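Local coordinates for protein CysE, serine acetyltransferase (Brucella abortus, PDB 4HZD) that binds coenzyme A and probably catalyses acetyl transfer from acetyl-coenzyme A to L-serine, the first committed step of bacterial cysteine biosynthesis, at residues Asn47-Ser50 with Leu51-Val55; His124-Ala127 with His128-Tyr131; Arg32-Pro35 with Val36-Ala39; Asp94-Ala97 with Val98-Arg101. One frame throughout, in Å; residues are numbered along the deposited sequence.

Contact 1: Asn47-Ser50 with Leu51-Val55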
# COMPACT_ATOMS: atom_id res chain seq x y z
N ASN A 47 0.67 -0.14 22.86
CA ASN A 47 2.05 -0.61 22.75
C ASN A 47 3.09 0.51 22.94
O ASN A 47 4.28 0.21 22.96
CB ASN A 47 2.36 -1.30 21.39
CG ASN A 47 1.57 -2.58 21.17
OD1 ASN A 47 1.05 -3.16 22.10
ND2 ASN A 47 1.51 -3.03 19.91
N GLN A 48 2.67 1.78 23.00
CA GLN A 48 3.63 2.88 23.04
C GLN A 48 4.05 3.09 24.48
O GLN A 48 3.22 2.98 25.39
CB GLN A 48 3.01 4.16 22.45
CG GLN A 48 2.50 4.01 21.02
CD GLN A 48 3.62 4.00 19.99
OE1 GLN A 48 4.77 4.27 20.32
NE2 GLN A 48 3.28 3.72 18.74
N PRO A 49 5.33 3.38 24.72
CA PRO A 49 5.68 3.62 26.13
C PRO A 49 5.48 5.07 26.57
O PRO A 49 5.79 5.39 27.73
CB PRO A 49 7.17 3.28 26.18
CG PRO A 49 7.67 3.59 24.81
CD PRO A 49 6.52 3.31 23.84
N SER A 50 4.98 5.95 25.68
CA SER A 50 4.78 7.35 26.07
C SER A 50 3.74 8.04 25.19
O SER A 50 3.48 7.62 24.06
CB SER A 50 6.12 8.13 26.02
OG SER A 50 6.61 8.29 24.68
N LEU A 51 3.14 9.10 25.73
CA LEU A 51 2.21 9.90 24.96
C LEU A 51 2.90 10.50 23.75
O LEU A 51 2.34 10.50 22.66
CB LEU A 51 1.56 10.97 25.86
CG LEU A 51 0.59 11.96 25.21
CD1 LEU A 51 -0.61 11.26 24.55
CD2 LEU A 51 0.10 12.88 26.31
N GLU A 52 4.15 10.97 23.92
CA GLU A 52 4.91 11.54 22.80
C GLU A 52 5.02 10.56 21.64
O GLU A 52 4.82 10.92 20.47
CB GLU A 52 6.32 11.92 23.24
CG GLU A 52 6.40 13.09 24.20
CD GLU A 52 6.24 12.74 25.69
OE1 GLU A 52 5.88 11.61 26.08
OE2 GLU A 52 6.45 13.65 26.50
N GLU A 53 5.34 9.32 21.96
CA GLU A 53 5.46 8.28 20.95
C GLU A 53 4.13 7.91 20.30
O GLU A 53 4.09 7.70 19.10
CB GLU A 53 6.20 7.06 21.48
CG GLU A 53 7.71 7.27 21.52
CD GLU A 53 8.39 6.23 22.38
OE1 GLU A 53 9.19 5.44 21.83
OE2 GLU A 53 8.11 6.17 23.61
N ALA A 54 3.04 7.87 21.07
CA ALA A 54 1.70 7.69 20.48
C ALA A 54 1.32 8.79 19.45
O ALA A 54 0.75 8.47 18.38
CB ALA A 54 0.64 7.62 21.57
N VAL A 55 1.54 10.06 19.83
CA VAL A 55 1.21 11.27 19.01
C VAL A 55 2.07 11.24 17.76
O VAL A 55 1.54 11.34 16.63
CB VAL A 55 1.39 12.63 19.81
CG1 VAL A 55 1.31 13.89 18.93
CG2 VAL A 55 0.35 12.75 20.93
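Ser50 accepts two backbone amides, those of Glu53 and Ala54, at the start of the helix. Its OG takes the amide hydrogen of Glu53 N at 3.2 Å, with an N-H...O angle of 157°, and its carbonyl O takes Ala54 N at 3.0 Å. The hydroxyl can turn in over the end of the helix because OG sits between the backbone N and the carbonyl carbon (chi1 69°). That same OG lies 2.8 Å from Glu53 OE2, to which it would donate, but this oxygen sits too close to Pro49 in the model, so the bond is doubtful. Next to the cap, Gln48 folds back on the first turn. Its CG rests 3.8 Å from Ala54 CA, and the bend at chi2 brings Gln48 OE1 to 3.3 Å from Glu53 CB, while NE2 donates to Ala43 O in the preceding helix. Further out, Glu52 turns its OE2 to Arg92 and Ser88, and Leu51 packs against helices 18-33 and 87-101, so the new helix is tied to its neighbours from its first residues. The whole is a serine N-cap at the start of helix 51-63, closing the short loop that follows helix 38-46 in the N-terminal helical domain of serine acetyltransferases.

Contact 2: His124-Ala127 with His128-Tyr131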
# COMPACT_ATOMS: atom_id res chain seq x y z
N HIS A 124 2.99 21.11 12.10
CA HIS A 124 3.67 22.39 11.93
C HIS A 124 4.88 22.55 12.82
O HIS A 124 5.92 23.05 12.38
CB HIS A 124 2.78 23.59 12.20
CG HIS A 124 3.56 24.88 12.18
ND1 HIS A 124 4.11 25.37 11.05
CD2 HIS A 124 3.98 25.71 13.22
CE1 HIS A 124 4.79 26.50 11.34
NE2 HIS A 124 4.71 26.70 12.67
N ARG A 125 4.75 22.19 14.09
CA ARG A 125 5.88 22.26 15.02
C ARG A 125 7.09 21.50 14.45
O ARG A 125 8.22 21.98 14.50
CB ARG A 125 5.46 21.69 16.38
CG ARG A 125 4.33 22.49 17.04
CD ARG A 125 4.26 22.34 18.56
NE ARG A 125 2.95 22.77 19.10
CZ ARG A 125 2.58 24.05 19.24
NH1 ARG A 125 3.40 25.04 18.85
NH2 ARG A 125 1.40 24.35 19.75
N LEU A 126 6.85 20.31 13.91
CA LEU A 126 7.92 19.53 13.27
C LEU A 126 8.51 20.29 12.09
O LEU A 126 9.73 20.49 12.02
CB LEU A 126 7.41 18.15 12.80
CG LEU A 126 8.48 17.25 12.11
CD1 LEU A 126 9.74 17.17 12.99
CD2 LEU A 126 7.91 15.86 11.78
N ALA A 127 7.65 20.69 11.16
CA ALA A 127 8.07 21.45 9.97
C ALA A 127 8.87 22.72 10.31
O ALA A 127 9.85 23.08 9.63
CB ALA A 127 6.84 21.78 9.11
N HIS A 128 8.44 23.41 11.36
CA HIS A 128 9.03 24.69 11.79
C HIS A 128 10.47 24.47 12.26
O HIS A 128 11.39 25.19 11.88
CB HIS A 128 8.17 25.35 12.88
CG HIS A 128 8.70 26.69 13.36
ND1 HIS A 128 8.63 27.82 12.61
CD2 HIS A 128 9.32 27.06 14.58
CE1 HIS A 128 9.19 28.85 13.30
NE2 HIS A 128 9.60 28.38 14.50
N TRP A 129 10.64 23.49 13.13
CA TRP A 129 11.97 23.08 13.57
C TRP A 129 12.91 22.70 12.40
O TRP A 129 14.08 23.19 12.30
CB TRP A 129 11.81 21.93 14.59
CG TRP A 129 13.14 21.44 15.12
CD1 TRP A 129 14.04 22.14 15.94
CD2 TRP A 129 13.80 20.17 14.81
NE1 TRP A 129 15.16 21.36 16.17
CE2 TRP A 129 15.08 20.19 15.52
CE3 TRP A 129 13.46 19.06 14.04
CZ2 TRP A 129 15.96 19.13 15.46
CZ3 TRP A 129 14.35 17.98 14.00
CH2 TRP A 129 15.56 18.02 14.69
N LEU A 130 12.42 21.83 11.51
CA LEU A 130 13.17 21.42 10.31
C LEU A 130 13.59 22.63 9.48
O LEU A 130 14.74 22.70 9.03
CB LEU A 130 12.33 20.45 9.42
CG LEU A 130 12.13 19.09 10.11
CD1 LEU A 130 11.21 18.21 9.30
CD2 LEU A 130 13.46 18.37 10.31
N TYR A 131 12.66 23.57 9.30
CA TYR A 131 12.89 24.77 8.48
C TYR A 131 14.04 25.59 9.09
O TYR A 131 14.97 25.98 8.39
CB TYR A 131 11.60 25.59 8.35
CG TYR A 131 11.62 26.79 7.41
CD1 TYR A 131 11.49 26.62 6.03
CD2 TYR A 131 11.77 28.08 7.91
CE1 TYR A 131 11.51 27.71 5.18
CE2 TYR A 131 11.77 29.19 7.06
CZ TYR A 131 11.63 29.00 5.70
OH TYR A 131 11.59 30.11 4.87
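His128 lays its CB over one face of the His124 imidazole, a CH-pi contact with CB 4.0 Å from the ring centroid and 27° off the ring normal. The two imidazoles leave the helix side by side, point the same way and meet obliquely: the centroids of the His124 and His128 rings are 5.5 Å apart and the planes are inclined by 37°. The Trp129 indole meets Leu126 obliquely, Trp129 CE3 to Leu126 CD1 at 4.3 Å. Leu126 also touches the next turn, its CG 4.0 Å from Leu130 CD1; with CG anti to its backbone N (chi1 -180°), Leu126 is turned along the helix toward that partner. Beneath the side chains run the backbone bonds, from His128 N to His124 O at 2.7 Å through Tyr131 N to Ala127 O at 2.9 Å. Both rings are anchored outward: His124 NE2 bonds Ala158 O and His128 ND1 bonds Pro156 O, which fixes how each ring is rotated. On another side of the helix, Leu126 and Trp129 pack on Met80 of helix 70-83. These are i to i+3 and i to i+4 neighbours on alpha-helix 116-132, whose histidine side grips backbone carbonyls at the start of the left-handed beta-helix and so joins the helical domain to it.

Contact 3: Arg32-Pro35 with Val36-Ala39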
# COMPACT_ATOMS: atom_id res chain seq x y z
N ARG A 32 -11.78 -3.44 24.19
CA ARG A 32 -12.67 -4.46 24.75
C ARG A 32 -14.04 -4.37 24.13
O ARG A 32 -14.64 -5.37 23.77
CB ARG A 32 -12.82 -4.30 26.25
CG ARG A 32 -11.52 -4.37 27.03
CD ARG A 32 -11.74 -4.31 28.54
NE ARG A 32 -10.54 -4.90 29.09
CZ ARG A 32 -10.47 -6.11 29.62
NH1 ARG A 32 -11.56 -6.84 29.82
NH2 ARG A 32 -9.30 -6.57 30.00
N ASN A 33 -14.54 -3.14 24.04
CA ASN A 33 -15.88 -2.86 23.54
C ASN A 33 -15.99 -3.06 22.01
O ASN A 33 -17.06 -3.41 21.50
CB ASN A 33 -16.26 -1.43 23.98
CG ASN A 33 -17.64 -1.01 23.52
OD1 ASN A 33 -18.65 -1.53 24.00
ND2 ASN A 33 -17.70 -0.05 22.58
N ASP A 34 -14.89 -2.86 21.28
CA ASP A 34 -14.93 -2.96 19.80
C ASP A 34 -13.59 -3.58 19.33
O ASP A 34 -12.70 -2.87 18.84
CB ASP A 34 -15.18 -1.53 19.19
CG ASP A 34 -15.85 -1.56 17.79
OD1 ASP A 34 -15.71 -2.58 17.09
OD2 ASP A 34 -16.52 -0.56 17.37
N PRO A 35 -13.41 -4.92 19.51
CA PRO A 35 -12.11 -5.59 19.28
C PRO A 35 -11.52 -5.46 17.89
O PRO A 35 -10.31 -5.54 17.77
CB PRO A 35 -12.41 -7.08 19.50
CG PRO A 35 -13.71 -7.15 20.20
CD PRO A 35 -14.40 -5.82 20.15
N VAL A 36 -12.34 -5.30 16.85
CA VAL A 36 -11.79 -5.08 15.51
C VAL A 36 -10.85 -3.84 15.43
O VAL A 36 -10.00 -3.77 14.55
CB VAL A 36 -12.88 -5.04 14.42
CG1 VAL A 36 -13.65 -3.71 14.47
CG2 VAL A 36 -12.25 -5.29 13.06
N LEU A 37 -11.05 -2.87 16.33
CA LEU A 37 -10.20 -1.70 16.45
C LEU A 37 -8.91 -1.95 17.24
O LEU A 37 -8.11 -1.03 17.48
CB LEU A 37 -10.99 -0.54 17.07
CG LEU A 37 -12.29 -0.13 16.35
CD1 LEU A 37 -12.92 1.01 17.12
CD2 LEU A 37 -12.05 0.24 14.89
N GLY A 38 -8.65 -3.22 17.59
CA GLY A 38 -7.48 -3.53 18.47
C GLY A 38 -6.16 -3.25 17.82
O GLY A 38 -5.26 -2.74 18.48
N ALA A 39 -6.02 -3.56 16.52
CA ALA A 39 -4.75 -3.25 15.85
C ALA A 39 -4.48 -1.76 15.90
O ALA A 39 -3.37 -1.33 16.22
CB ALA A 39 -4.76 -3.76 14.42
O HOH W 1 -15.34 -5.32 16.76
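Asp34 OD1 reaches Val36 in two ways. A water donates to OD1 at 2.8 Å and accepts from Val36 N at 3.0 Å, bridging carboxylate and backbone, and Val36 CG1 lies alongside, 3.5 Å from the same OD1. The other carboxylate oxygen, OD2, forms a salt bridge with Arg135 of the fourth subunit, so the group is held from both its oxygens. Asp34 swings its CG to the far side from its own N (chi1 -154°), which also lets Leu37 come across the carboxylate, with Leu37 CD1 3.9 Å from Asp34 OD2. Two backbone bonds make the turn itself. Leu37 N donates to Asp34 O at 3.0 Å, and Gly38 N donates to Pro35 O at 2.9 Å; the second is bent, its N-H...O angle 145°, with the donor well above the carbonyl plane. Around the turn stand other chains: Leu37 packs on Phe138 of the fourth subunit, and Pro35 and Val36 on Tyr42 of the third. Successive i to i+3 bonds of this kind mark a short 3-10 turn, here the link that carries the chain from helix 18-33 into helix 38-46 at a junction between subunits of the hexamer.

Contact 4: Asp94-Ala97 with Val98-Arg101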
# COMPACT_ATOMS: atom_id res chain seq x y z
N ASP A 94 -1.78 21.52 24.44
CA ASP A 94 -2.63 21.51 23.23
C ASP A 94 -3.78 20.52 23.37
O ASP A 94 -4.91 20.80 22.94
CB ASP A 94 -1.80 21.21 21.97
CG ASP A 94 -0.91 22.35 21.53
OD1 ASP A 94 -1.03 23.50 22.02
OD2 ASP A 94 -0.06 22.10 20.66
N ILE A 95 -3.50 19.36 23.96
CA ILE A 95 -4.53 18.36 24.26
C ILE A 95 -5.53 18.89 25.29
O ILE A 95 -6.76 18.78 25.12
CB ILE A 95 -3.89 17.03 24.76
CG1 ILE A 95 -3.17 16.29 23.63
CG2 ILE A 95 -4.94 16.13 25.41
CD1 ILE A 95 -2.43 15.05 24.14
N GLN A 96 -4.99 19.48 26.36
CA GLN A 96 -5.81 20.14 27.38
C GLN A 96 -6.69 21.27 26.83
O GLN A 96 -7.83 21.40 27.26
CB GLN A 96 -4.95 20.58 28.60
CG GLN A 96 -5.77 21.08 29.79
CD GLN A 96 -6.40 19.96 30.61
OE1 GLN A 96 -5.86 18.86 30.74
NE2 GLN A 96 -7.57 20.24 31.16
N ALA A 97 -6.21 22.02 25.82
CA ALA A 97 -7.03 23.02 25.14
C ALA A 97 -8.30 22.43 24.52
O ALA A 97 -9.39 23.00 24.65
CB ALA A 97 -6.24 23.76 24.07
N VAL A 98 -8.14 21.31 23.81
CA VAL A 98 -9.31 20.67 23.20
C VAL A 98 -10.26 20.22 24.29
O VAL A 98 -11.47 20.44 24.19
CB VAL A 98 -8.95 19.42 22.33
CG1 VAL A 98 -10.23 18.79 21.76
CG2 VAL A 98 -8.03 19.82 21.18
N TYR A 99 -9.71 19.57 25.30
CA TYR A 99 -10.51 18.99 26.37
C TYR A 99 -11.34 20.10 27.03
O TYR A 99 -12.54 19.94 27.24
CB TYR A 99 -9.63 18.24 27.37
CG TYR A 99 -10.43 17.58 28.49
CD1 TYR A 99 -11.11 16.36 28.29
CD2 TYR A 99 -10.54 18.19 29.74
CE1 TYR A 99 -11.85 15.77 29.30
CE2 TYR A 99 -11.26 17.60 30.76
CZ TYR A 99 -11.91 16.40 30.55
OH TYR A 99 -12.64 15.84 31.57
N ASP A 100 -10.69 21.24 27.31
CA ASP A 100 -11.33 22.40 27.96
C ASP A 100 -12.28 23.21 27.10
O ASP A 100 -13.21 23.81 27.62
CB ASP A 100 -10.27 23.34 28.54
CG ASP A 100 -9.52 22.72 29.72
OD1 ASP A 100 -10.02 21.77 30.33
OD2 ASP A 100 -8.41 23.18 30.03
N ARG A 101 -12.04 23.24 25.78
CA ARG A 101 -12.72 24.18 24.90
C ARG A 101 -13.75 23.55 23.95
O ARG A 101 -14.55 24.27 23.42
CB ARG A 101 -11.72 25.04 24.10
CG ARG A 101 -10.70 25.81 24.93
CD ARG A 101 -9.74 26.63 24.07
NE ARG A 101 -8.51 26.82 24.80
CZ ARG A 101 -7.32 27.16 24.30
NH1 ARG A 101 -7.15 27.40 23.00
NH2 ARG A 101 -6.29 27.26 25.13
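Gln96 stretches one turn onward to Asp100, an i to i+4 side-chain pair on the final turns of alpha-helix 87-101. Its CB starts off away from the following turn, the first torsion (chi1 -171°) sends CG off opposite the backbone N, and a bend at chi2 then swings the chain back. CG comes 3.4 Å from Asp100 OD2, CD lies near the same carboxylate, and NE2 donates to both of its oxygens, 3.0 Å to Asp100 OD1 and 3.3 Å to OD2. Both bonds are weak, and the amide is turned 59° against the carboxylate plane, so the grip is forked but loose. NE2 also passes 3.9 Å from Tyr99 CD2, meeting that ring obliquely, while the ring itself meets Phe108. Asp100 N donates to Gln96 O at 2.9 Å, a good helical bond; the bond from Arg101 N to Ala97 O, in the last turn of the helix, is weak. Arg101 runs back past this carbonyl, extended from CG to NE, and carries the guanidinium toward the beta-helix, where NH2 bonds Gly163 O and NH1 bonds Ser185 OG. Those two bonds hold the flat group so that one face turns to the helix, and there Ala97 CB sits over its centre, 3.6 Å from Arg101 CZ.

Three of the four contacts join into one chain of touches. Contact 1 meets contact 4 through Leu51 CD2 and Ile95 CD1, 4.0 Å apart, packing the start of helix 51-63 on helix 87-101. Contact 4 meets contact 2 through a salt bridge, Asp94 OD2 to Arg125 NH2 at 2.8 Å, between helix 87-101 and helix 116-132. Within the chain contact 3 touches none of the others, its nearest atoms about 6 Å from contact 1 and about 21 Å from contact 2; between chains contacts 1 and 3 do meet, Asn47 packing on Val36 of another subunit. Toward the coenzyme A sites of the beta-helical domain, contact 4 reaches out with Arg101, whose side chain is about 12 Å from a bound coenzyme A.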